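Topoisomerase I-like protein (Leishmania donovani, PDB 2B9S) probably relaxes supercoiled DNA as the larger subunit of a heterodimeric type IB topoisomerase, cutting and rejoining one strand at a time. Local coordinates at residues T185-E190 with A205-H210; I41-D46 with E105-W110; P34-H39 with E55-A60. All blocks are in the same frame, centred on the assembly; numbering follows the deposited sequence.

Overall arrangement
All three contacts fall in the DNA-binding fragment of the enzyme, but they form two groups. Contacts 2 and 3 are neighbours, with centres 14 Å apart: their segments alternate along the chain, and they touch where Trp110 CE2 of contact 2 lies 3.7 Å from His39 CB of contact 3. Contact 1 stands apart, its centre 33 Å from that of contact 3 and 45 Å from that of contact 2. It is also the nearest of the three to the bound DNA, about 5 Å at the closest atoms, against about 11 Å for contact 3 and 14 Å for contact 2. None includes the vanadate-site residues Arg290, Lys328, Arg386 and His429.

Contact 1: T185-E190 with A205-H210; sequences TINIGE and AVQHDH
Strands 185-187 and 205-207 run parallel at one edge of a mixed four-stranded sheet, with 205-207 outermost and strand 216-219 on the far side of 185-187. This sheet edge belongs to the DNA-binding fragment and comes within about 5 Å of the bound DNA at the nearest atoms. Ile186 is bonded on both its polar backbone atoms: its N donates to Ala205 O (3.0 Å) and its O accepts from Gln207 N (2.9 Å). Ile188 N to Gln207 O continues the ladder just past the strand end. On the face of Ile186 and Val206 the packing is apolar, and Ile188 CG2 reaches Val206 CG1.

On the face of Thr185, Asn187 and Gln207 the polar contacts gather round Asn187. With CG anti to the backbone N (chi1 -168°), its amide reaches past the end of strand 205-207 to Asp209. Asn187 OD1 takes Asp209 N in the carbonyl plane, on a lone pair, at 2.9 Å, while Gln207 NE2 comes to the same oxygen from above that plane (3.1 Å), the two amides standing 81° apart. Asn187 ND2 donates to Asp209 O at 3.2 Å and also to Trp214 O.

Further along, His208 ND1 donates to Ile188 O (2.8 Å), which lies close to the ring plane; the N-H comes from above the Ile188 carbonyl plane, not on a lone pair. Glu190 CA sits over one face of this ring in a CH-pi contact. Glu190 bends at chi2 (82°) and brings OE2 to 2.6 Å from His210 NE2, a short but bent bond, tilted from the ring plane and met from above the carboxylate plane. Asn187 thus has both ends of its amide engaged, which fixes its flip. His210 ND1 donates to Trp22 O, so both ring nitrogens act as donors, consistent with a protonated ring beside the carboxylate.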
loop_
_atom_site.group_PDB
_atom_site.type_symbol
_atom_site.label_atom_id
_atom_site.label_comp_id
_atom_site.label_asym_id
_atom_site.label_seq_id
_atom_site.Cartn_x
_atom_site.Cartn_y
_atom_site.Cartn_z
ATOM N N THR D 185 14.617 -16.001 1.610
ATOM C CA THR D 185 14.529 -16.974 0.516
ATOM C C THR D 185 14.833 -16.216 -0.772
ATOM O O THR D 185 14.245 -15.165 -1.051
ATOM C CB THR D 185 13.126 -17.649 0.460
ATOM O OG1 THR D 185 12.881 -18.335 1.697
ATOM C CG2 THR D 185 13.024 -18.666 -0.678
ATOM N N ILE D 186 15.781 -16.746 -1.534
ATOM C CA ILE D 186 16.166 -16.185 -2.827
ATOM C C ILE D 186 15.409 -16.912 -3.938
ATOM O O ILE D 186 15.352 -18.145 -3.972
ATOM C CB ILE D 186 17.707 -16.269 -3.021
ATOM C CG1 ILE D 186 18.430 -15.341 -2.025
ATOM C CG2 ILE D 186 18.098 -15.982 -4.464
ATOM C CD1 ILE D 186 18.485 -13.847 -2.390
ATOM N N ASN D 187 14.774 -16.135 -4.814
ATOM C CA ASN D 187 14.156 -16.684 -6.020
ATOM C C ASN D 187 14.936 -16.196 -7.229
ATOM O O ASN D 187 15.038 -14.987 -7.463
ATOM C CB ASN D 187 12.688 -16.280 -6.158
ATOM C CG ASN D 187 11.967 -17.073 -7.231
ATOM O OD1 ASN D 187 11.923 -18.287 -7.175
ATOM N ND2 ASN D 187 11.389 -16.386 -8.199
ATOM N N ILE D 188 15.479 -17.154 -7.983
ATOM C CA ILE D 188 16.395 -16.881 -9.095
ATOM C C ILE D 188 16.329 -18.000 -10.167
ATOM O O ILE D 188 15.754 -19.065 -9.914
ATOM C CB ILE D 188 17.834 -16.686 -8.535
ATOM C CG1 ILE D 188 18.687 -15.826 -9.475
ATOM C CG2 ILE D 188 18.441 -18.020 -8.071
ATOM C CD1 ILE D 188 19.945 -15.318 -8.867
ATOM N N GLY D 189 16.907 -17.764 -11.351
ATOM C CA GLY D 189 16.964 -18.798 -12.403
ATOM C C GLY D 189 17.890 -19.952 -12.068
ATOM O O GLY D 189 18.934 -19.751 -11.460
ATOM N N GLU D 190 17.507 -21.164 -12.471
ATOM C CA GLU D 190 18.320 -22.385 -12.278
ATOM C C GLU D 190 19.785 -22.258 -12.735
ATOM O O GLU D 190 20.672 -22.873 -12.161
ATOM C CB GLU D 190 17.731 -23.584 -13.042
ATOM C CG GLU D 190 16.237 -23.743 -13.035
ATOM C CD GLU D 190 15.557 -22.863 -14.062
ATOM O OE1 GLU D 190 15.415 -23.271 -15.245
ATOM O OE2 GLU D 190 15.167 -21.753 -13.666
ATOM N N ALA D 205 16.847 -20.484 1.852
ATOM C CA ALA D 205 16.550 -21.370 0.748
ATOM C C ALA D 205 16.836 -20.612 -0.542
ATOM O O ALA D 205 16.806 -19.377 -0.565
ATOM C CB ALA D 205 15.070 -21.836 0.797
ATOM N N VAL D 206 17.155 -21.360 -1.599
ATOM C CA VAL D 206 17.313 -20.806 -2.948
ATOM C C VAL D 206 16.367 -21.638 -3.799
ATOM O O VAL D 206 16.405 -22.859 -3.776
ATOM C CB VAL D 206 18.790 -20.874 -3.458
ATOM C CG1 VAL D 206 18.922 -20.318 -4.861
ATOM C CG2 VAL D 206 19.733 -20.118 -2.522
ATOM N N GLN D 207 15.454 -20.967 -4.479
ATOM C CA GLN D 207 14.470 -21.633 -5.315
ATOM C C GLN D 207 14.482 -20.986 -6.704
ATOM O O GLN D 207 15.155 -19.958 -6.939
ATOM C CB GLN D 207 13.076 -21.563 -4.676
ATOM C CG GLN D 207 12.562 -20.121 -4.456
ATOM C CD GLN D 207 11.131 -20.075 -4.004
ATOM O OE1 GLN D 207 10.798 -20.599 -2.943
ATOM N NE2 GLN D 207 10.267 -19.443 -4.805
ATOM N N HIS D 208 13.735 -21.607 -7.612
ATOM C CA HIS D 208 13.752 -21.261 -9.022
ATOM C C HIS D 208 12.339 -21.333 -9.533
ATOM O O HIS D 208 12.046 -22.120 -10.449
ATOM C CB HIS D 208 14.659 -22.246 -9.806
ATOM C CG HIS D 208 15.984 -22.485 -9.155
ATOM N ND1 HIS D 208 16.947 -21.504 -9.060
ATOM C CD2 HIS D 208 16.479 -23.566 -8.504
ATOM C CE1 HIS D 208 17.992 -21.978 -8.399
ATOM N NE2 HIS D 208 17.738 -23.229 -8.061
ATOM N N ASP D 209 11.468 -20.505 -8.951
ATOM C CA ASP D 209 10.030 -20.525 -9.262
ATOM C C ASP D 209 9.712 -19.522 -10.383
ATOM O O ASP D 209 9.735 -18.300 -10.171
ATOM C CB ASP D 209 9.195 -20.270 -7.978
ATOM C CG ASP D 209 7.683 -20.499 -8.169
ATOM O OD1 ASP D 209 7.228 -20.828 -9.289
ATOM O OD2 ASP D 209 6.925 -20.340 -7.182
ATOM N N HIS D 210 9.436 -20.057 -11.572
ATOM C CA HIS D 210 9.148 -19.260 -12.784
ATOM C C HIS D 210 7.720 -18.701 -12.786
ATOM O O HIS D 210 7.353 -17.928 -13.672
ATOM C CB HIS D 210 9.346 -20.100 -14.062
ATOM C CG HIS D 210 10.771 -20.494 -14.354
ATOM N ND1 HIS D 210 11.516 -19.915 -15.361
ATOM C CD2 HIS D 210 11.559 -21.456 -13.816
ATOM C CE1 HIS D 210 12.710 -20.478 -15.407
ATOM N NE2 HIS D 210 12.760 -21.417 -14.481
#

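Contact 2: I41-D46 with E105-W110; sequences IPIFYD and EPIYQW
Ile41 lies against the first turns of helix 105-119, its CG2 methyl 3.5 Å from Pro106 CB and its CG1 4.0 Å from Trp110 CD1. With chi1 at -52°, CG2 is anti to the backbone N and faces Pro106, while CG1 is turned to Trp110, so one isoleucine spans a full turn of the helix. This is plain apolar packing of a strand and its lead-in on a helix: strand 43-45 is the middle of a small antiparallel sheet, between 48-50 and 102-103, and helix 105-119 starts one residue after 102-103 ends. No hydrogen bond crosses between the two segments.

CB of Pro42 points away from the helix, and it is the carbonyl that makes contact, its O lying 3.5 Å from Pro106 CB. Ile43 comes next, and its CG2 meets the end of Ile107, CD1, at 3.6 Å. The Ile107 side chain is extended at chi2 (174°), which carries that methyl down to the strand; on the helix 54-64 side it also touches Thr61 and Ala64. Pro106 is shared by Ile41, Pro42 and, last in sequence, Phe44. The Phe44 side chain crosses the proline at about a right angle, and the aromatic ring offers its edge: Pro106 CG lies near the ring plane, 4.0 Å from Phe44 CE1.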
loop_
_atom_site.group_PDB
_atom_site.type_symbol
_atom_site.label_atom_id
_atom_site.label_comp_id
_atom_site.label_asym_id
_atom_site.label_seq_id
_atom_site.Cartn_x
_atom_site.Cartn_y
_atom_site.Cartn_z
ATOM N N ILE D 41 26.343 4.954 25.626
ATOM C CA ILE D 41 25.640 5.900 26.510
ATOM C C ILE D 41 24.640 5.157 27.418
ATOM O O ILE D 41 23.773 4.447 26.932
ATOM C CB ILE D 41 24.929 7.056 25.715
ATOM C CG1 ILE D 41 25.883 7.759 24.737
ATOM C CG2 ILE D 41 24.319 8.109 26.670
ATOM C CD1 ILE D 41 27.162 8.339 25.377
ATOM N N PRO D 42 24.735 5.322 28.726
ATOM C CA PRO D 42 23.765 4.689 29.621
ATOM C C PRO D 42 22.388 5.358 29.630
ATOM O O PRO D 42 22.237 6.475 29.177
ATOM C CB PRO D 42 24.421 4.826 30.979
ATOM C CG PRO D 42 25.178 6.059 30.877
ATOM C CD PRO D 42 25.659 6.182 29.472
ATOM N N ILE D 43 21.395 4.658 30.157
ATOM C CA ILE D 43 20.232 5.304 30.732
ATOM C C ILE D 43 20.258 5.312 32.252
ATOM O O ILE D 43 21.123 4.726 32.867
ATOM C CB ILE D 43 18.923 4.689 30.207
ATOM C CG1 ILE D 43 18.679 3.307 30.791
ATOM C CG2 ILE D 43 18.887 4.676 28.722
ATOM C CD1 ILE D 43 17.259 3.040 31.120
ATOM N N PHE D 44 19.302 6.000 32.848
ATOM C CA PHE D 44 19.156 6.001 34.284
ATOM C C PHE D 44 17.821 5.401 34.682
ATOM O O PHE D 44 16.788 5.859 34.255
ATOM C CB PHE D 44 19.327 7.415 34.838
ATOM C CG PHE D 44 20.744 7.913 34.821
ATOM C CD1 PHE D 44 21.325 8.351 33.660
ATOM C CD2 PHE D 44 21.492 7.941 35.972
ATOM C CE1 PHE D 44 22.607 8.789 33.653
ATOM C CE2 PHE D 44 22.775 8.382 35.959
ATOM C CZ PHE D 44 23.334 8.806 34.803
ATOM N N TYR D 45 17.856 4.349 35.485
ATOM C CA TYR D 45 16.642 3.741 35.988
ATOM C C TYR D 45 16.465 4.065 37.469
ATOM O O TYR D 45 17.392 3.890 38.259
ATOM C CB TYR D 45 16.637 2.229 35.769
ATOM C CG TYR D 45 15.318 1.608 36.186
ATOM C CD1 TYR D 45 14.193 1.702 35.358
ATOM C CD2 TYR D 45 15.182 0.981 37.423
ATOM C CE1 TYR D 45 12.971 1.162 35.741
ATOM C CE2 TYR D 45 13.963 0.431 37.814
ATOM C CZ TYR D 45 12.862 0.527 36.966
ATOM O OH TYR D 45 11.649 -0.011 37.345
ATOM N N ASP D 46 15.275 4.551 37.824
ATOM C CA ASP D 46 14.978 5.053 39.171
ATOM C C ASP D 46 16.136 5.879 39.786
ATOM O O ASP D 46 16.481 5.720 40.962
ATOM C CB ASP D 46 14.555 3.898 40.078
ATOM C CG ASP D 46 13.814 4.359 41.321
ATOM O OD1 ASP D 46 13.343 5.529 41.354
ATOM O OD2 ASP D 46 13.711 3.536 42.259
ATOM N N GLU D 105 17.184 10.316 28.652
ATOM C CA GLU D 105 17.699 11.632 28.266
ATOM C C GLU D 105 19.160 11.659 27.746
ATOM O O GLU D 105 19.442 12.336 26.741
ATOM C CB GLU D 105 17.456 12.648 29.399
ATOM C CG GLU D 105 17.541 14.115 28.979
ATOM C CD GLU D 105 16.575 14.507 27.820
ATOM O OE1 GLU D 105 15.595 13.783 27.504
ATOM O OE2 GLU D 105 16.804 15.571 27.222
ATOM N N PRO D 106 20.098 10.940 28.416
ATOM C CA PRO D 106 21.456 10.919 27.833
ATOM C C PRO D 106 21.486 10.386 26.380
ATOM O O PRO D 106 22.211 10.918 25.541
ATOM C CB PRO D 106 22.239 10.000 28.790
ATOM C CG PRO D 106 21.472 10.040 30.082
ATOM C CD PRO D 106 20.032 10.170 29.679
ATOM N N ILE D 107 20.696 9.356 26.073
ATOM C CA ILE D 107 20.670 8.848 24.709
ATOM C C ILE D 107 19.988 9.839 23.758
ATOM O O ILE D 107 20.489 10.083 22.657
ATOM C CB ILE D 107 20.017 7.464 24.595
ATOM C CG1 ILE D 107 20.855 6.419 25.358
ATOM C CG2 ILE D 107 19.787 7.132 23.102
ATOM C CD1 ILE D 107 20.213 5.029 25.442
ATOM N N TYR D 108 18.852 10.404 24.173
ATOM C CA TYR D 108 18.199 11.450 23.381
ATOM C C TYR D 108 19.151 12.578 23.021
ATOM O O TYR D 108 19.221 13.005 21.874
ATOM C CB TYR D 108 17.004 12.049 24.119
ATOM C CG TYR D 108 16.266 13.065 23.269
ATOM C CD1 TYR D 108 16.191 14.399 23.650
ATOM C CD2 TYR D 108 15.658 12.683 22.069
ATOM C CE1 TYR D 108 15.506 15.325 22.871
ATOM C CE2 TYR D 108 14.983 13.590 21.278
ATOM C CZ TYR D 108 14.901 14.916 21.686
ATOM O OH TYR D 108 14.227 15.835 20.893
ATOM N N GLN D 109 19.854 13.088 24.028
ATOM C CA GLN D 109 20.817 14.169 23.825
ATOM C C GLN D 109 21.955 13.767 22.897
ATOM O O GLN D 109 22.341 14.554 22.036
ATOM C CB GLN D 109 21.334 14.679 25.173
ATOM C CG GLN D 109 20.234 15.341 26.023
ATOM C CD GLN D 109 19.578 16.512 25.312
ATOM O OE1 GLN D 109 20.208 17.200 24.499
ATOM N NE2 GLN D 109 18.308 16.742 25.609
ATOM N N TRP D 110 22.471 12.542 23.056
ATOM C CA TRP D 110 23.436 11.956 22.097
ATOM C C TRP D 110 22.896 12.030 20.669
ATOM O O TRP D 110 23.590 12.458 19.761
ATOM C CB TRP D 110 23.755 10.497 22.469
ATOM C CG TRP D 110 24.574 9.759 21.428
ATOM C CD1 TRP D 110 25.947 9.764 21.301
ATOM C CD2 TRP D 110 24.081 8.924 20.363
ATOM N NE1 TRP D 110 26.328 8.981 20.240
ATOM C CE2 TRP D 110 25.211 8.456 19.642
ATOM C CE3 TRP D 110 22.801 8.524 19.953
ATOM C CZ2 TRP D 110 25.102 7.602 18.532
ATOM C CZ3 TRP D 110 22.691 7.677 18.851
ATOM C CH2 TRP D 110 23.843 7.236 18.141
#

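Contact 3: P34-H39 with E55-A60; sequences PEYEPH and EEEEVA
Tyr36 reaches from the loop to helix 54-64, and its ring lies flat over Glu58. Tyr36 CB, at the base, is 3.9 Å from Glu58 OE2. With CG anti to the backbone N (chi1 -176°), the ring is carried out across the helix surface. Tyr36 CD1 approaches Glu58 CG at 3.5 Å, and Glu58 CB sits beneath the middle of the ring, almost on the ring normal, in a CH-pi contact. The two side chains slide past each other in opposite directions, the carboxylate of Glu58 stacked 25° from the ring plane below the CB end of the tyrosine. OE2 of that carboxylate is salt-bridged to Arg178, a residue that Tyr36 also touches.

The loop leading from strand 25-26 to strand 43-45 is thus laid against helix 54-64, within the DNA-binding fragment. Further out, Tyr36 CZ passes 3.5 Å from Glu58 CA. At the tip, Tyr36 OH donates to Glu57 OE2 (2.7 Å), using the lone pair anti to the other carboxylate oxygen. Glu57 OE2 takes a second bond on its syn side, slightly out of the carboxylate plane, from His39 N at 2.9 Å. Glu57 OE1 accepts from Gly40 N, so the carboxylate grips two successive backbone amides as well as the phenol. One face of the His39 imidazole is laid on this carboxylate, the planes 4° apart, with Glu57 OE2 over the ring centre and His39 CE1 3.2 Å from Glu57 CD. The two ring nitrogens of His39 have their own partners, ND1 with Ile41 N and NE2 with Thr61 OG1.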
loop_
_atom_site.group_PDB
_atom_site.type_symbol
_atom_site.label_atom_id
_atom_site.label_comp_id
_atom_site.label_asym_id
_atom_site.label_seq_id
_atom_site.Cartn_x
_atom_site.Cartn_y
_atom_site.Cartn_z
ATOM N N PRO D 34 23.678 -1.535 7.638
ATOM C CA PRO D 34 24.901 -1.738 8.452
ATOM C C PRO D 34 24.627 -2.374 9.813
ATOM O O PRO D 34 23.579 -2.143 10.410
ATOM C CB PRO D 34 25.444 -0.316 8.650
ATOM C CG PRO D 34 24.793 0.517 7.588
ATOM C CD PRO D 34 23.456 -0.111 7.314
ATOM N N GLU D 35 25.557 -3.188 10.287
ATOM C CA GLU D 35 25.499 -3.745 11.639
ATOM C C GLU D 35 25.379 -2.623 12.698
ATOM O O GLU D 35 25.895 -1.524 12.499
ATOM C CB GLU D 35 26.753 -4.620 11.886
ATOM N N TYR D 36 24.682 -2.887 13.805
ATOM C CA TYR D 36 24.517 -1.875 14.869
ATOM C C TYR D 36 25.860 -1.403 15.466
ATOM O O TYR D 36 26.693 -2.223 15.819
ATOM C CB TYR D 36 23.629 -2.400 16.014
ATOM C CG TYR D 36 23.376 -1.329 17.062
ATOM C CD1 TYR D 36 22.653 -0.181 16.730
ATOM C CD2 TYR D 36 23.898 -1.435 18.356
ATOM C CE1 TYR D 36 22.433 0.824 17.647
ATOM C CE2 TYR D 36 23.676 -0.423 19.300
ATOM C CZ TYR D 36 22.940 0.704 18.921
ATOM O OH TYR D 36 22.683 1.726 19.793
ATOM N N GLU D 37 26.049 -0.088 15.582
ATOM C CA GLU D 37 27.260 0.481 16.206
ATOM C C GLU D 37 26.937 1.100 17.566
ATOM O O GLU D 37 26.350 2.196 17.628
ATOM C CB GLU D 37 27.923 1.519 15.279
ATOM N N PRO D 38 27.275 0.392 18.663
ATOM C CA PRO D 38 26.881 0.909 19.982
ATOM C C PRO D 38 27.595 2.201 20.339
ATOM O O PRO D 38 28.733 2.421 19.921
ATOM C CB PRO D 38 27.280 -0.216 20.950
ATOM C CG PRO D 38 27.548 -1.396 20.096
ATOM C CD PRO D 38 27.991 -0.891 18.774
ATOM N N HIS D 39 26.929 3.052 21.101
ATOM C CA HIS D 39 27.515 4.323 21.517
ATOM C C HIS D 39 27.973 4.265 22.977
ATOM O O HIS D 39 28.693 5.141 23.436
ATOM C CB HIS D 39 26.510 5.465 21.306
ATOM C CG HIS D 39 25.117 5.138 21.757
ATOM N ND1 HIS D 39 24.802 4.879 23.070
ATOM C CD2 HIS D 39 23.955 5.027 21.067
ATOM C CE1 HIS D 39 23.511 4.609 23.172
ATOM N NE2 HIS D 39 22.976 4.693 21.970
ATOM N N GLU D 55 22.584 -4.983 22.123
ATOM C CA GLU D 55 21.265 -5.421 21.713
ATOM C C GLU D 55 20.155 -4.694 22.480
ATOM O O GLU D 55 19.146 -4.316 21.891
ATOM C CB GLU D 55 21.158 -6.942 21.888
ATOM C CG GLU D 55 19.856 -7.561 21.368
ATOM C CD GLU D 55 19.638 -8.997 21.842
ATOM O OE1 GLU D 55 20.367 -9.468 22.765
ATOM O OE2 GLU D 55 18.713 -9.647 21.305
ATOM N N GLU D 56 20.340 -4.535 23.789
ATOM C CA GLU D 56 19.436 -3.765 24.650
ATOM C C GLU D 56 19.506 -2.292 24.297
ATOM O O GLU D 56 18.489 -1.612 24.274
ATOM C CB GLU D 56 19.803 -3.931 26.137
ATOM C CG GLU D 56 19.647 -5.337 26.673
ATOM C CD GLU D 56 20.405 -5.579 27.964
ATOM O OE1 GLU D 56 21.186 -4.715 28.389
ATOM O OE2 GLU D 56 20.232 -6.649 28.570
ATOM N N GLU D 57 20.720 -1.813 24.037
ATOM C CA GLU D 57 20.984 -0.420 23.779
ATOM C C GLU D 57 20.373 0.035 22.467
ATOM O O GLU D 57 19.906 1.177 22.346
ATOM C CB GLU D 57 22.498 -0.169 23.767
ATOM C CG GLU D 57 22.827 1.266 23.432
ATOM C CD GLU D 57 24.273 1.484 23.036
ATOM O OE1 GLU D 57 25.162 1.477 23.920
ATOM O OE2 GLU D 57 24.507 1.704 21.836
ATOM N N GLU D 58 20.433 -0.841 21.467
ATOM C CA GLU D 58 19.888 -0.532 20.159
ATOM C C GLU D 58 18.380 -0.294 20.249
ATOM O O GLU D 58 17.870 0.663 19.663
ATOM C CB GLU D 58 20.193 -1.673 19.179
ATOM C CG GLU D 58 19.576 -1.489 17.801
ATOM C CD GLU D 58 19.823 -2.652 16.866
ATOM O OE1 GLU D 58 20.007 -3.802 17.348
ATOM O OE2 GLU D 58 19.776 -2.414 15.642
ATOM N N VAL D 59 17.686 -1.171 20.976
ATOM C CA VAL D 59 16.238 -1.092 21.146
ATOM C C VAL D 59 15.797 0.088 22.036
ATOM O O VAL D 59 14.826 0.781 21.713
ATOM C CB VAL D 59 15.646 -2.462 21.572
ATOM C CG1 VAL D 59 14.125 -2.388 21.802
ATOM C CG2 VAL D 59 15.950 -3.499 20.496
ATOM N N ALA D 60 16.525 0.331 23.123
ATOM C CA ALA D 60 16.375 1.557 23.931
ATOM C C ALA D 60 16.507 2.833 23.099
ATOM O O ALA D 60 15.749 3.775 23.274
ATOM C CB ALA D 60 17.405 1.567 25.099
#